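Monooxygenase (Agrobacterium tumefaciens, PDB 2I7G) probably catalyses flavin-dependent oxidation of an organic substrate by molecular oxygen, as a member of the luciferase-like monooxygenase family of TIM-barrel enzymes. Local coordinates at residues 28-33 with 75-80; 126-131 with 193-198; 224-229 with 301-306. All coordinates share one frame; numbering follows the deposited sequence.

Contact 1 of 3, residues 28-33 with 75-80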
ATOM      1  N   THR B  28       1.668  12.427 -11.646  1.00 22.59           N
ATOM      2  CA  THR B  28       2.247  13.442 -10.755  1.00 24.43           C
ATOM      3  C   THR B  28       3.167  12.723  -9.772  1.00 23.05           C
ATOM      4  O   THR B  28       3.032  11.485  -9.569  1.00 22.33           O
ATOM      5  CB  THR B  28       1.154  14.295 -10.038  1.00 24.79           C
ATOM      6  OG1 THR B  28       1.744  15.293  -9.171  1.00 25.74           O
ATOM      7  CG2 THR B  28       0.245  13.404  -9.185  1.00 26.23           C
ATOM      8  N   PHE B  29       4.040  13.521  -9.152  1.00 22.81           N
ATOM      9  CA  PHE B  29       4.920  13.073  -8.099  1.00 23.72           C
ATOM     10  C   PHE B  29       4.418  13.504  -6.723  1.00 24.91           C
ATOM     11  O   PHE B  29       5.014  13.097  -5.693  1.00 25.71           O
ATOM     12  CB  PHE B  29       6.350  13.619  -8.321  1.00 24.01           C
ATOM     13  CG  PHE B  29       6.985  13.176  -9.624  1.00 23.65           C
ATOM     14  CD1 PHE B  29       6.520  12.049 -10.306  1.00 25.07           C
ATOM     15  CD2 PHE B  29       8.064  13.888 -10.156  1.00 26.81           C
ATOM     16  CE1 PHE B  29       7.127  11.611 -11.497  1.00 24.85           C
ATOM     17  CE2 PHE B  29       8.670  13.493 -11.335  1.00 28.03           C
ATOM     18  CZ  PHE B  29       8.203  12.355 -12.035  1.00 26.21           C
ATOM     19  N   ALA B  30       3.343  14.320  -6.720  1.00 23.56           N
ATOM     20  CA  ALA B  30       2.711  14.793  -5.491  1.00 24.66           C
ATOM     21  C   ALA B  30       3.737  15.582  -4.665  1.00 23.94           C
ATOM     22  O   ALA B  30       4.042  15.251  -3.512  1.00 23.55           O
ATOM     23  CB  ALA B  30       2.132  13.606  -4.691  1.00 23.61           C
ATOM     24  N   ASP B  31       4.247  16.643  -5.286  1.00 23.80           N
ATOM     25  CA  ASP B  31       5.145  17.638  -4.666  1.00 24.92           C
ATOM     26  C   ASP B  31       4.470  18.292  -3.465  1.00 24.33           C
ATOM     27  O   ASP B  31       3.271  18.567  -3.480  1.00 23.97           O
ATOM     28  CB  ASP B  31       5.474  18.726  -5.711  1.00 26.02           C
ATOM     29  CG  ASP B  31       5.872  18.137  -7.092  1.00 29.68           C
ATOM     30  OD1 ASP B  31       6.846  18.641  -7.690  1.00 32.87           O
ATOM     31  OD2 ASP B  31       5.245  17.167  -7.585  1.00 36.54           O
ATOM     32  N   VAL B  32       5.270  18.553  -2.440  1.00 24.04           N
ATOM     33  CA  VAL B  32       4.871  19.344  -1.296  1.00 25.06           C
ATOM     34  C   VAL B  32       5.880  20.481  -1.034  1.00 25.59           C
ATOM     35  O   VAL B  32       7.024  20.484  -1.535  1.00 24.65           O
ATOM     36  CB  VAL B  32       4.696  18.470  -0.006  1.00 24.58           C
ATOM     37  CG1 VAL B  32       3.588  17.411  -0.245  1.00 26.08           C
ATOM     38  CG2 VAL B  32       6.015  17.781   0.400  1.00 24.91           C
ATOM     39  N   ASN B  33       5.439  21.437  -0.234  1.00 27.16           N
ATOM     40  CA  ASN B  33       6.329  22.455   0.275  1.00 28.33           C
ATOM     41  C   ASN B  33       7.338  21.807   1.222  1.00 29.60           C
ATOM     42  O   ASN B  33       6.945  21.224   2.235  1.00 29.25           O
ATOM     43  CB  ASN B  33       5.549  23.541   0.991  1.00 28.17           C
ATOM     44  CG  ASN B  33       6.416  24.755   1.295  1.00 30.29           C
ATOM     45  OD1 ASN B  33       7.646  24.645   1.383  1.00 29.59           O
ATOM     46  ND2 ASN B  33       5.790  25.910   1.448  1.00 30.05           N
ATOM     47  N   ASP B  75      10.506  16.908  -0.399  1.00 25.89           N
ATOM     48  CA  ASP B  75       9.555  17.667  -1.185  1.00 26.29           C
ATOM     49  C   ASP B  75       8.573  16.816  -2.005  1.00 24.29           C
ATOM     50  O   ASP B  75       7.906  17.353  -2.908  1.00 24.39           O
ATOM     51  CB  ASP B  75      10.255  18.681  -2.084  1.00 28.25           C
ATOM     52  CG  ASP B  75      11.326  18.061  -2.976  1.00 32.69           C
ATOM     53  OD1 ASP B  75      11.795  16.951  -2.710  1.00 36.66           O
ATOM     54  OD2 ASP B  75      11.754  18.738  -3.934  1.00 37.03           O
ATOM     55  N   TYR B  76       8.462  15.524  -1.683  1.00 23.17           N
ATOM     56  CA  TYR B  76       7.466  14.656  -2.357  1.00 24.26           C
ATOM     57  C   TYR B  76       6.821  13.772  -1.302  1.00 24.11           C
ATOM     58  O   TYR B  76       7.512  13.287  -0.394  1.00 24.11           O
ATOM     59  CB  TYR B  76       8.130  13.740  -3.349  1.00 26.07           C
ATOM     60  CG  TYR B  76       8.748  14.452  -4.526  1.00 26.31           C
ATOM     61  CD1 TYR B  76       7.950  15.064  -5.501  1.00 26.00           C
ATOM     62  CD2 TYR B  76      10.134  14.465  -4.688  1.00 27.91           C
ATOM     63  CE1 TYR B  76       8.528  15.727  -6.606  1.00 27.05           C
ATOM     64  CE2 TYR B  76      10.726  15.114  -5.797  1.00 29.95           C
ATOM     65  CZ  TYR B  76       9.916  15.720  -6.742  1.00 29.24           C
ATOM     66  OH  TYR B  76      10.499  16.344  -7.843  1.00 32.36           O
ATOM     67  N   VAL B  77       5.507  13.618  -1.381  1.00 23.42           N
ATOM     68  CA  VAL B  77       4.808  12.848  -0.363  1.00 24.16           C
ATOM     69  C   VAL B  77       4.627  11.364  -0.754  1.00 24.28           C
ATOM     70  O   VAL B  77       4.309  10.542   0.113  1.00 25.24           O
ATOM     71  CB  VAL B  77       3.453  13.533   0.011  1.00 24.83           C
ATOM     72  CG1 VAL B  77       2.450  13.498  -1.124  1.00 24.01           C
ATOM     73  CG2 VAL B  77       2.797  12.882   1.250  1.00 26.56           C
ATOM     74  N   VAL B  78       4.857  11.021  -2.017  1.00 22.81           N
ATOM     75  CA  VAL B  78       4.604   9.628  -2.487  1.00 22.84           C
ATOM     76  C   VAL B  78       5.915   8.862  -2.620  1.00 23.23           C
ATOM     77  O   VAL B  78       6.575   8.903  -3.663  1.00 24.96           O
ATOM     78  CB  VAL B  78       3.773   9.587  -3.776  1.00 23.71           C
ATOM     79  CG1 VAL B  78       3.565   8.115  -4.250  1.00 22.81           C
ATOM     80  CG2 VAL B  78       2.370  10.299  -3.494  1.00 23.69           C
ATOM     81  N   SER B  79       6.291   8.172  -1.558  1.00 22.03           N
ATOM     82  CA  SER B  79       7.382   7.203  -1.620  1.00 21.92           C
ATOM     83  C   SER B  79       6.810   5.807  -1.835  1.00 21.89           C
ATOM     84  O   SER B  79       7.549   4.869  -2.105  1.00 22.00           O
ATOM     85  CB  SER B  79       8.203   7.205  -0.342  1.00 22.19           C
ATOM     86  OG  SER B  79       7.393   6.817   0.779  1.00 22.33           O
ATOM     87  N   SER B  80       5.482   5.681  -1.707  1.00 22.38           N
ATOM     88  CA  SER B  80       4.824   4.370  -1.896  1.00 23.14           C
ATOM     89  C   SER B  80       3.582   4.537  -2.766  1.00 22.46           C
ATOM     90  O   SER B  80       2.465   4.669  -2.240  1.00 22.60           O
ATOM     91  CB  SER B  80       4.510   3.723  -0.525  1.00 23.40           C
ATOM     92  OG  SER B  80       3.949   2.429  -0.690  1.00 23.34           O
TER
HETATM   93  O   HOH W   1       8.896  19.012  -5.439  1.00 32.78           O
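Two loops at the C-terminal end of the TIM barrel, following the neighbouring parallel strands 23-28 and 65-68, are joined here by a single beta bridge between D31 and Y76. Two backbone bonds make it. V77 N gives a nearly straight bond to A30 O at 3.1 Å, and V32 N gives another to D75 O at 2.9 Å, reaching that carbonyl from well above its plane. The same oxygen also takes a CA-H...O contact from D31 CA, so D75 O is approached by two consecutive residues of 28-33. Before the bridge, T28 OG1 accepts from A30 N in an ST turn, which shapes the chain as it leaves the strand.

Side chains gather on two sides of these bonds. On one, the ring of Y76 runs alongside both F29 and D31. F29 turns its edge toward the Y76 face in an offset edge-to-face pair, centroids 5.9 Å apart and planes at 79°. The carboxylate of D31 stands steeply against the same ring, with OD2 in the ring plane at its edge. H71 meets both aromatic rings and R281 packs on them; R281 also forms a salt bridge with D31 OD1, so the acid is anchored beyond the two loops. On the other side, A30 CB touches both V77 CG1 (3.6 Å) and V78 CG2 (3.5 Å). Helix 40-60 lies along V32 and V77, and L121 of the second subunit also packs on V77, tying this apolar patch to the dimer interface. V32 crosses V77 at about a right angle: with CG1 anti to the carbonyl carbon (chi1 -61°), V32 places that methyl 3.9 Å from V77 CB.

Contact 2 of 3, residues 126-131 with 193-198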
ATOM      1  N   ARG B 126      -8.019  -2.631 -12.601  1.00 20.55           N
ATOM      2  CA  ARG B 126      -7.564  -1.349 -13.198  1.00 21.11           C
ATOM      3  C   ARG B 126      -6.083  -0.963 -12.891  1.00 21.57           C
ATOM      4  O   ARG B 126      -5.625   0.155 -13.298  1.00 22.85           O
ATOM      5  CB  ARG B 126      -8.487  -0.227 -12.766  1.00 21.35           C
ATOM      6  CG  ARG B 126      -9.836  -0.244 -13.457  1.00 21.42           C
ATOM      7  CD  ARG B 126     -10.759   0.827 -12.994  1.00 22.49           C
ATOM      8  NE  ARG B 126     -11.138   0.741 -11.579  1.00 23.37           N
ATOM      9  CZ  ARG B 126     -11.046   1.747 -10.698  1.00 23.24           C
ATOM     10  NH1 ARG B 126     -10.544   2.954 -11.016  1.00 24.91           N
ATOM     11  NH2 ARG B 126     -11.460   1.517  -9.448  1.00 22.61           N
ATOM     12  N   ALA B 127      -5.326  -1.861 -12.233  1.00 21.89           N
ATOM     13  CA  ALA B 127      -3.935  -1.547 -11.846  1.00 22.35           C
ATOM     14  C   ALA B 127      -2.905  -1.820 -12.953  1.00 21.32           C
ATOM     15  O   ALA B 127      -3.081  -2.748 -13.784  1.00 23.55           O
ATOM     16  CB  ALA B 127      -3.510  -2.299 -10.520  1.00 22.77           C
ATOM     17  N   GLU B 128      -1.824  -1.033 -12.911  1.00 22.66           N
ATOM     18  CA  GLU B 128      -0.658  -1.242 -13.775  1.00 23.25           C
ATOM     19  C   GLU B 128       0.593  -0.802 -13.028  1.00 23.35           C
ATOM     20  O   GLU B 128       0.541   0.011 -12.047  1.00 20.76           O
ATOM     21  CB  GLU B 128      -0.765  -0.416 -15.090  1.00 22.29           C
ATOM     22  CG  GLU B 128      -2.039  -0.611 -15.889  1.00 25.03           C
ATOM     23  CD  GLU B 128      -2.010   0.126 -17.203  1.00 27.74           C
ATOM     24  OE1 GLU B 128      -1.043   0.904 -17.440  1.00 31.05           O
ATOM     25  OE2 GLU B 128      -2.972  -0.066 -17.974  1.00 28.65           O
ATOM     26  N   ILE B 129       1.718  -1.347 -13.485  1.00 23.04           N
ATOM     27  CA  ILE B 129       3.034  -0.966 -12.954  1.00 23.36           C
ATOM     28  C   ILE B 129       3.822  -0.337 -14.103  1.00 23.50           C
ATOM     29  O   ILE B 129       3.874  -0.916 -15.198  1.00 23.98           O
ATOM     30  CB  ILE B 129       3.825  -2.218 -12.445  1.00 22.60           C
ATOM     31  CG1 ILE B 129       3.077  -2.880 -11.271  1.00 24.77           C
ATOM     32  CG2 ILE B 129       5.269  -1.779 -12.072  1.00 23.88           C
ATOM     33  CD1 ILE B 129       3.596  -4.345 -10.945  1.00 24.78           C
HETATM   34  N   MSE B 130       4.414   0.841 -13.868  1.00 22.89           N
HETATM   35  CA  MSE B 130       5.383   1.383 -14.831  1.00 24.48           C
HETATM   36  C   MSE B 130       6.731   1.420 -14.136  1.00 24.07           C
HETATM   37  O   MSE B 130       6.928   2.178 -13.167  1.00 24.87           O
HETATM   38  CB  MSE B 130       4.965   2.770 -15.337  1.00 23.40           C
HETATM   39  CG  MSE B 130       5.966   3.326 -16.323  1.00 23.68           C
HETATM   40 SE   MSE B 130       5.625   5.258 -16.651  0.65 29.96          SE
HETATM   41  CE  MSE B 130       3.676   5.310 -16.690  1.00 30.19           C
ATOM     42  N   ALA B 131       7.625   0.539 -14.576  1.00 23.20           N
ATOM     43  CA  ALA B 131       8.916   0.390 -13.904  1.00 23.33           C
ATOM     44  C   ALA B 131       9.966   1.243 -14.625  1.00 24.32           C
ATOM     45  O   ALA B 131      10.038   1.260 -15.868  1.00 23.67           O
ATOM     46  CB  ALA B 131       9.327  -1.041 -13.916  1.00 23.77           C
ATOM     47  N   ARG B 193      -3.098 -10.673 -17.062  0.50 32.31           N
ATOM     48  CA  ARG B 193      -1.696 -10.291 -17.052  0.50 31.90           C
ATOM     49  C   ARG B 193      -1.632  -8.854 -16.547  0.50 30.73           C
ATOM     50  O   ARG B 193      -2.039  -7.928 -17.250  0.50 31.06           O
ATOM     51  CB  ARG B 193      -1.121 -10.370 -18.473  0.50 32.86           C
ATOM     52  CG  ARG B 193       0.309 -10.909 -18.567  0.50 35.06           C
ATOM     53  CD  ARG B 193       0.333 -12.423 -18.334  0.50 39.67           C
ATOM     54  NE  ARG B 193       1.414 -13.131 -19.029  0.50 42.83           N
ATOM     55  CZ  ARG B 193       1.352 -13.570 -20.289  0.50 45.19           C
ATOM     56  NH1 ARG B 193       0.264 -13.368 -21.031  0.50 45.94           N
ATOM     57  NH2 ARG B 193       2.389 -14.212 -20.820  0.50 46.38           N
ATOM     58  N   LEU B 194      -1.132  -8.672 -15.332  0.50 29.34           N
ATOM     59  CA  LEU B 194      -0.978  -7.324 -14.775  0.50 28.29           C
ATOM     60  C   LEU B 194      -0.087  -6.519 -15.740  0.50 27.38           C
ATOM     61  O   LEU B 194       1.067  -6.903 -15.952  0.50 27.18           O
ATOM     62  CB  LEU B 194      -0.327  -7.416 -13.390  0.50 28.05           C
ATOM     63  CG  LEU B 194      -0.315  -6.216 -12.423  0.50 28.42           C
ATOM     64  CD1 LEU B 194      -1.719  -5.835 -11.962  0.50 29.22           C
ATOM     65  CD2 LEU B 194       0.558  -6.508 -11.207  0.50 28.24           C
ATOM     66  N   PRO B 195      -0.608  -5.428 -16.345  1.00 27.01           N
ATOM     67  CA  PRO B 195       0.271  -4.686 -17.266  1.00 26.53           C
ATOM     68  C   PRO B 195       1.533  -4.146 -16.574  1.00 25.79           C
ATOM     69  O   PRO B 195       1.484  -3.634 -15.418  1.00 26.10           O
ATOM     70  CB  PRO B 195      -0.626  -3.568 -17.824  1.00 26.80           C
ATOM     71  CG  PRO B 195      -2.048  -4.018 -17.478  1.00 28.39           C
ATOM     72  CD  PRO B 195      -1.940  -4.794 -16.231  1.00 28.09           C
ATOM     73  N   VAL B 196       2.662  -4.358 -17.251  1.00 23.61           N
ATOM     74  CA  VAL B 196       3.934  -3.803 -16.826  1.00 23.79           C
ATOM     75  C   VAL B 196       4.498  -3.004 -18.012  1.00 23.07           C
ATOM     76  O   VAL B 196       4.698  -3.563 -19.104  1.00 24.07           O
ATOM     77  CB  VAL B 196       4.918  -4.893 -16.389  1.00 23.98           C
ATOM     78  CG1 VAL B 196       6.300  -4.272 -16.095  1.00 25.04           C
ATOM     79  CG2 VAL B 196       4.354  -5.616 -15.137  1.00 21.46           C
ATOM     80  N   TRP B 197       4.658  -1.710 -17.794  1.00 22.56           N
ATOM     81  CA  TRP B 197       5.271  -0.795 -18.769  1.00 23.25           C
ATOM     82  C   TRP B 197       6.685  -0.479 -18.322  1.00 22.75           C
ATOM     83  O   TRP B 197       6.965  -0.437 -17.131  1.00 24.39           O
ATOM     84  CB  TRP B 197       4.503   0.549 -18.803  1.00 23.38           C
ATOM     85  CG  TRP B 197       3.173   0.467 -19.487  1.00 24.24           C
ATOM     86  CD1 TRP B 197       2.050  -0.208 -19.050  1.00 25.02           C
ATOM     87  CD2 TRP B 197       2.809   1.110 -20.707  1.00 21.77           C
ATOM     88  NE1 TRP B 197       1.026  -0.030 -19.953  1.00 25.40           N
ATOM     89  CE2 TRP B 197       1.464   0.781 -20.969  1.00 24.47           C
ATOM     90  CE3 TRP B 197       3.505   1.915 -21.631  1.00 23.90           C
ATOM     91  CZ2 TRP B 197       0.792   1.220 -22.118  1.00 26.05           C
ATOM     92  CZ3 TRP B 197       2.827   2.364 -22.769  1.00 24.67           C
ATOM     93  CH2 TRP B 197       1.480   2.016 -22.993  1.00 24.82           C
ATOM     94  N   ILE B 198       7.566  -0.199 -19.280  1.00 22.14           N
ATOM     95  CA  ILE B 198       8.910   0.219 -18.993  1.00 22.33           C
ATOM     96  C   ILE B 198       9.031   1.721 -19.332  1.00 22.98           C
ATOM     97  O   ILE B 198       8.827   2.137 -20.489  1.00 23.43           O
ATOM     98  CB  ILE B 198       9.943  -0.610 -19.800  1.00 23.17           C
ATOM     99  CG1 ILE B 198       9.805  -2.099 -19.490  1.00 23.12           C
ATOM    100  CG2 ILE B 198      11.377  -0.101 -19.537  1.00 24.76           C
ATOM    101  CD1 ILE B 198       9.815  -2.472 -18.033  1.00 23.13           C
TER
HETATM  102  O   HOH W   2      -1.726  -1.254 -20.217  1.00 31.23           O
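I129, M130 and A131 pair in parallel with V196, W197 and I198, two adjacent strands of the TIM barrel running 23° apart. The tight part is the backbone ladder. I129 N binds P195 O at 3.0 Å. W197 N then binds I129 O at 2.8 Å, and A131 N binds W197 O just as closely; these last two donors come in almost end-on to their carbonyls. CA-H...O contacts from V196 and M130 add to the grip on I129 O and W197 O. On the I129, V196 and A131 face the packing is apolar. I129 also meets L194, the two side chains crossing at about a right angle, but L194 was modelled in two conformers and this contact, which holds for one of them, is doubtful.

The E128, M130 and W197 side is more polar and hydrated, and the contact is loosest at the partly exposed P195 and the water beyond it. E128 crosses the pyrrolidine of P195 at about a right angle, E128 CG 3.8 Å from P195 CG, and then runs alongside the indole, the carboxylate nearly parallel to the ring plane. E128 OE1 lies 3.4 Å from W197 NE1, but the angle is too poor for a hydrogen bond. A water in the plane of the indole, at its edge, accepts from W197 NE1 at 3.0 Å and gives a weak bond to E128 OE2. The charge of E128 is answered mainly by R96, with R329 a second partner.

Around the pair, helices 109-122 and 150-166 cover I129, and helix 150-166 also covers A131 and I198. Strand 96-99 flanks 127-131 on its other edge, where S99 OG bonds M130 N.

Contact 3 of 3, residues 224-229 with 301-306; sequences GEYRRF and GPEGNL. With SO4 (sulfate ion), chain F.
R227 sets one face of its guanidinium over the carboxylate of E303, the two planes 31° apart, while the carboxylate of E225 comes to its edge. The bond at the edge is a hydrogen-bonded salt bridge, R227 NH2 to E225 OE1 at 3.0 Å. Over the face, R227 NE lies 3.1 Å from E303 OE1 with no N-H aimed at it, so charge alone acts there. R227 has two conformers and touches a crystal neighbour, making the network less certain. The Y226 ring meets backbone carbonyls at its edge: G304 O in its plane, and P302 O 3.5 Å from Y226 CE1. Helix 311-325 packs on this tyrosine.

Between the backbones, Y226 N binds E303 O at 3.0 Å. N305, its CG between backbone N and carbonyl carbon (chi1 61°), directs ND2 within its own amide plane onto a lone pair of G224 O at 2.9 Å; R286 holds OD1. At this end, sulfate O2 accepts from G224 N at 2.7 Å, and W288 NE1 also bonds the ion. Two hydrogen bonds thus hold the loops, R227 at the far end probably offsets the like charges of E225 and E303, and the sulfate, probably from crystallisation, marks no proven anion site.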
ATOM      1  N   GLY B 224      14.106  20.274 -25.755  1.00 32.53           N
ATOM      2  CA  GLY B 224      14.158  20.384 -27.205  1.00 31.25           C
ATOM      3  C   GLY B 224      12.812  20.130 -27.845  1.00 30.17           C
ATOM      4  O   GLY B 224      11.762  20.192 -27.190  1.00 30.63           O
ATOM      5  N   GLU B 225      12.838  19.897 -29.144  1.00 28.13           N
ATOM      6  CA  GLU B 225      11.612  19.646 -29.885  1.00 26.95           C
ATOM      7  C   GLU B 225      11.223  18.205 -29.727  1.00 26.04           C
ATOM      8  O   GLU B 225      12.076  17.318 -29.783  1.00 25.97           O
ATOM      9  CB  GLU B 225      11.794  20.025 -31.356  1.00 25.78           C
ATOM     10  CG  GLU B 225      12.081  21.520 -31.513  1.00 29.44           C
ATOM     11  CD  GLU B 225      11.985  22.001 -32.950  1.00 30.96           C
ATOM     12  OE1 GLU B 225      11.861  21.170 -33.882  1.00 32.71           O
ATOM     13  OE2 GLU B 225      12.001  23.227 -33.142  1.00 30.73           O
ATOM     14  N   TYR B 226       9.941  17.963 -29.487  1.00 25.12           N
ATOM     15  CA  TYR B 226       9.490  16.596 -29.262  1.00 24.27           C
ATOM     16  C   TYR B 226       9.841  15.674 -30.438  1.00 23.37           C
ATOM     17  O   TYR B 226      10.127  14.503 -30.214  1.00 23.94           O
ATOM     18  CB  TYR B 226       8.001  16.507 -28.874  1.00 23.94           C
ATOM     19  CG  TYR B 226       7.004  16.860 -29.953  1.00 24.09           C
ATOM     20  CD1 TYR B 226       6.297  18.063 -29.916  1.00 24.20           C
ATOM     21  CD2 TYR B 226       6.669  15.945 -30.938  1.00 25.16           C
ATOM     22  CE1 TYR B 226       5.329  18.384 -30.896  1.00 26.76           C
ATOM     23  CE2 TYR B 226       5.702  16.247 -31.927  1.00 25.44           C
ATOM     24  CZ  TYR B 226       5.043  17.450 -31.894  1.00 26.93           C
ATOM     25  OH  TYR B 226       4.115  17.720 -32.854  1.00 26.69           O
ATOM     26  N   ARG B 227       9.833  16.237 -31.654  0.50 23.65           N
ATOM     27  CA  ARG B 227      10.137  15.502 -32.891  0.50 23.81           C
ATOM     28  C   ARG B 227      11.421  14.703 -32.806  0.50 23.81           C
ATOM     29  O   ARG B 227      11.539  13.622 -33.402  0.50 23.63           O
ATOM     30  CB  ARG B 227      10.289  16.473 -34.077  0.50 24.33           C
ATOM     31  CG  ARG B 227       9.004  16.917 -34.661  0.50 26.37           C
ATOM     32  CD  ARG B 227       9.260  17.677 -35.943  0.50 24.95           C
ATOM     33  NE  ARG B 227       9.779  19.035 -35.742  0.50 26.86           N
ATOM     34  CZ  ARG B 227       9.889  19.929 -36.728  0.50 27.01           C
ATOM     35  NH1 ARG B 227       9.529  19.597 -37.961  0.50 28.36           N
ATOM     36  NH2 ARG B 227      10.359  21.144 -36.490  0.50 24.76           N
ATOM     37  N   ARG B 228      12.402  15.253 -32.096  1.00 23.32           N
ATOM     38  CA  ARG B 228      13.740  14.657 -32.050  1.00 24.71           C
ATOM     39  C   ARG B 228      13.745  13.259 -31.410  1.00 23.71           C
ATOM     40  O   ARG B 228      14.667  12.459 -31.628  1.00 23.35           O
ATOM     41  CB  ARG B 228      14.737  15.578 -31.369  1.00 25.06           C
ATOM     42  CG  ARG B 228      14.694  15.568 -29.913  1.00 30.15           C
ATOM     43  CD  ARG B 228      15.789  16.468 -29.366  1.00 40.33           C
ATOM     44  NE  ARG B 228      15.713  16.535 -27.906  1.00 45.44           N
ATOM     45  CZ  ARG B 228      16.412  15.757 -27.084  1.00 48.22           C
ATOM     46  NH1 ARG B 228      17.237  14.832 -27.580  1.00 49.25           N
ATOM     47  NH2 ARG B 228      16.274  15.893 -25.764  1.00 47.59           N
ATOM     48  N   PHE B 229      12.718  12.983 -30.605  1.00 23.23           N
ATOM     49  CA  PHE B 229      12.570  11.675 -29.925  1.00 23.45           C
ATOM     50  C   PHE B 229      11.987  10.559 -30.804  1.00 23.43           C
ATOM     51  O   PHE B 229      12.103   9.362 -30.462  1.00 23.62           O
ATOM     52  CB  PHE B 229      11.681  11.864 -28.673  1.00 24.17           C
ATOM     53  CG  PHE B 229      12.346  12.660 -27.587  1.00 26.74           C
ATOM     54  CD1 PHE B 229      13.146  12.028 -26.642  1.00 30.39           C
ATOM     55  CD2 PHE B 229      12.184  14.037 -27.511  1.00 28.69           C
ATOM     56  CE1 PHE B 229      13.781  12.745 -25.624  1.00 32.52           C
ATOM     57  CE2 PHE B 229      12.816  14.784 -26.502  1.00 30.53           C
ATOM     58  CZ  PHE B 229      13.618  14.122 -25.546  1.00 31.08           C
ATOM     59  N   GLY B 301       6.072  26.383 -27.488  1.00 24.22           N
ATOM     60  CA  GLY B 301       5.634  26.583 -28.887  1.00 24.92           C
ATOM     61  C   GLY B 301       5.210  25.254 -29.531  1.00 25.38           C
ATOM     62  O   GLY B 301       5.329  24.192 -28.912  1.00 25.03           O
ATOM     63  N   PRO B 302       4.716  25.301 -30.785  1.00 25.84           N
ATOM     64  CA  PRO B 302       4.160  24.112 -31.460  1.00 26.03           C
ATOM     65  C   PRO B 302       5.082  22.885 -31.483  1.00 25.83           C
ATOM     66  O   PRO B 302       4.610  21.762 -31.256  1.00 26.26           O
ATOM     67  CB  PRO B 302       3.848  24.609 -32.884  1.00 26.13           C
ATOM     68  CG  PRO B 302       3.598  26.102 -32.702  1.00 28.89           C
ATOM     69  CD  PRO B 302       4.590  26.525 -31.606  1.00 26.48           C
ATOM     70  N   GLU B 303       6.379  23.104 -31.677  1.00 25.04           N
ATOM     71  CA  GLU B 303       7.334  21.982 -31.741  1.00 25.83           C
ATOM     72  C   GLU B 303       7.971  21.601 -30.396  1.00 25.14           C
ATOM     73  O   GLU B 303       8.672  20.603 -30.320  1.00 24.40           O
ATOM     74  CB  GLU B 303       8.436  22.287 -32.751  1.00 26.11           C
ATOM     75  CG  GLU B 303       7.905  22.558 -34.178  1.00 29.19           C
ATOM     76  CD  GLU B 303       7.105  21.377 -34.769  1.00 31.65           C
ATOM     77  OE1 GLU B 303       7.248  20.214 -34.300  1.00 34.44           O
ATOM     78  OE2 GLU B 303       6.326  21.618 -35.712  1.00 33.27           O
ATOM     79  N   GLY B 304       7.741  22.394 -29.351  1.00 25.48           N
ATOM     80  CA  GLY B 304       8.469  22.223 -28.115  1.00 24.74           C
ATOM     81  C   GLY B 304       7.935  21.091 -27.247  1.00 25.15           C
ATOM     82  O   GLY B 304       6.836  20.601 -27.450  1.00 25.43           O
ATOM     83  N   ASN B 305       8.677  20.757 -26.210  1.00 23.95           N
ATOM     84  CA  ASN B 305       8.321  19.608 -25.384  1.00 24.71           C
ATOM     85  C   ASN B 305       7.230  19.873 -24.318  1.00 23.94           C
ATOM     86  O   ASN B 305       6.691  18.921 -23.720  1.00 24.15           O
ATOM     87  CB  ASN B 305       9.582  19.062 -24.718  1.00 25.77           C
ATOM     88  CG  ASN B 305      10.223  20.091 -23.842  1.00 28.20           C
ATOM     89  OD1 ASN B 305       9.822  20.265 -22.734  1.00 30.21           O
ATOM     90  ND2 ASN B 305      11.197  20.837 -24.389  1.00 32.77           N
ATOM     91  N   LEU B 306       6.874  21.140 -24.091  1.00 23.94           N
ATOM     92  CA  LEU B 306       5.838  21.463 -23.083  1.00 23.24           C
ATOM     93  C   LEU B 306       4.464  21.562 -23.752  1.00 24.40           C
ATOM     94  O   LEU B 306       4.284  22.355 -24.699  1.00 24.35           O
ATOM     95  CB  LEU B 306       6.151  22.785 -22.378  1.00 24.92           C
ATOM     96  CG  LEU B 306       7.423  22.786 -21.503  1.00 25.89           C
ATOM     97  CD1 LEU B 306       7.582  24.170 -20.816  1.00 25.81           C
ATOM     98  CD2 LEU B 306       7.326  21.659 -20.445  1.00 25.39           C
TER
HETATM   99  S   SO4 F 703      13.649  22.922 -23.586  0.70 26.41           S
HETATM  100  O1  SO4 F 703      14.120  21.754 -22.863  0.70 41.54           O
HETATM  101  O2  SO4 F 703      12.978  22.465 -24.779  0.70 41.01           O
HETATM  102  O3  SO4 F 703      12.727  23.672 -22.768  0.70 41.19           O
HETATM  103  O4  SO4 F 703      14.778  23.742 -23.998  0.70 41.52           O
HETATM  104  O   HOH W   3      11.346  22.482 -26.293  1.00 48.46           O
HETATM  105  O   HOH W   4       3.024  20.247 -32.901  1.00 27.09           O
HETATM  106  O   HOH W   5       5.723  18.386 -34.829  1.00 49.92           O

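How the contacts relate
Contacts 1 and 2 are buried, whereas contact 3 lies farther from the middle of the chain and is partly exposed. Contact 2 joins two strands of the barrel wall itself through a regular parallel ladder; contacts 1 and 3 join loops of the same barrel and have two and one cross-loop backbone bonds. Chemistry follows place: aromatic and aliphatic packing dominates contact 1, strand pairing with a single polar side marks contact 2, and charges, carbonyls and water make up most of contact 3. None touches another: 1 and 2 come within about 8 Å at their nearest atoms, and 2 and 3 sit on opposite sides of the chain's centre. The second subunit reaches contact 1 alone.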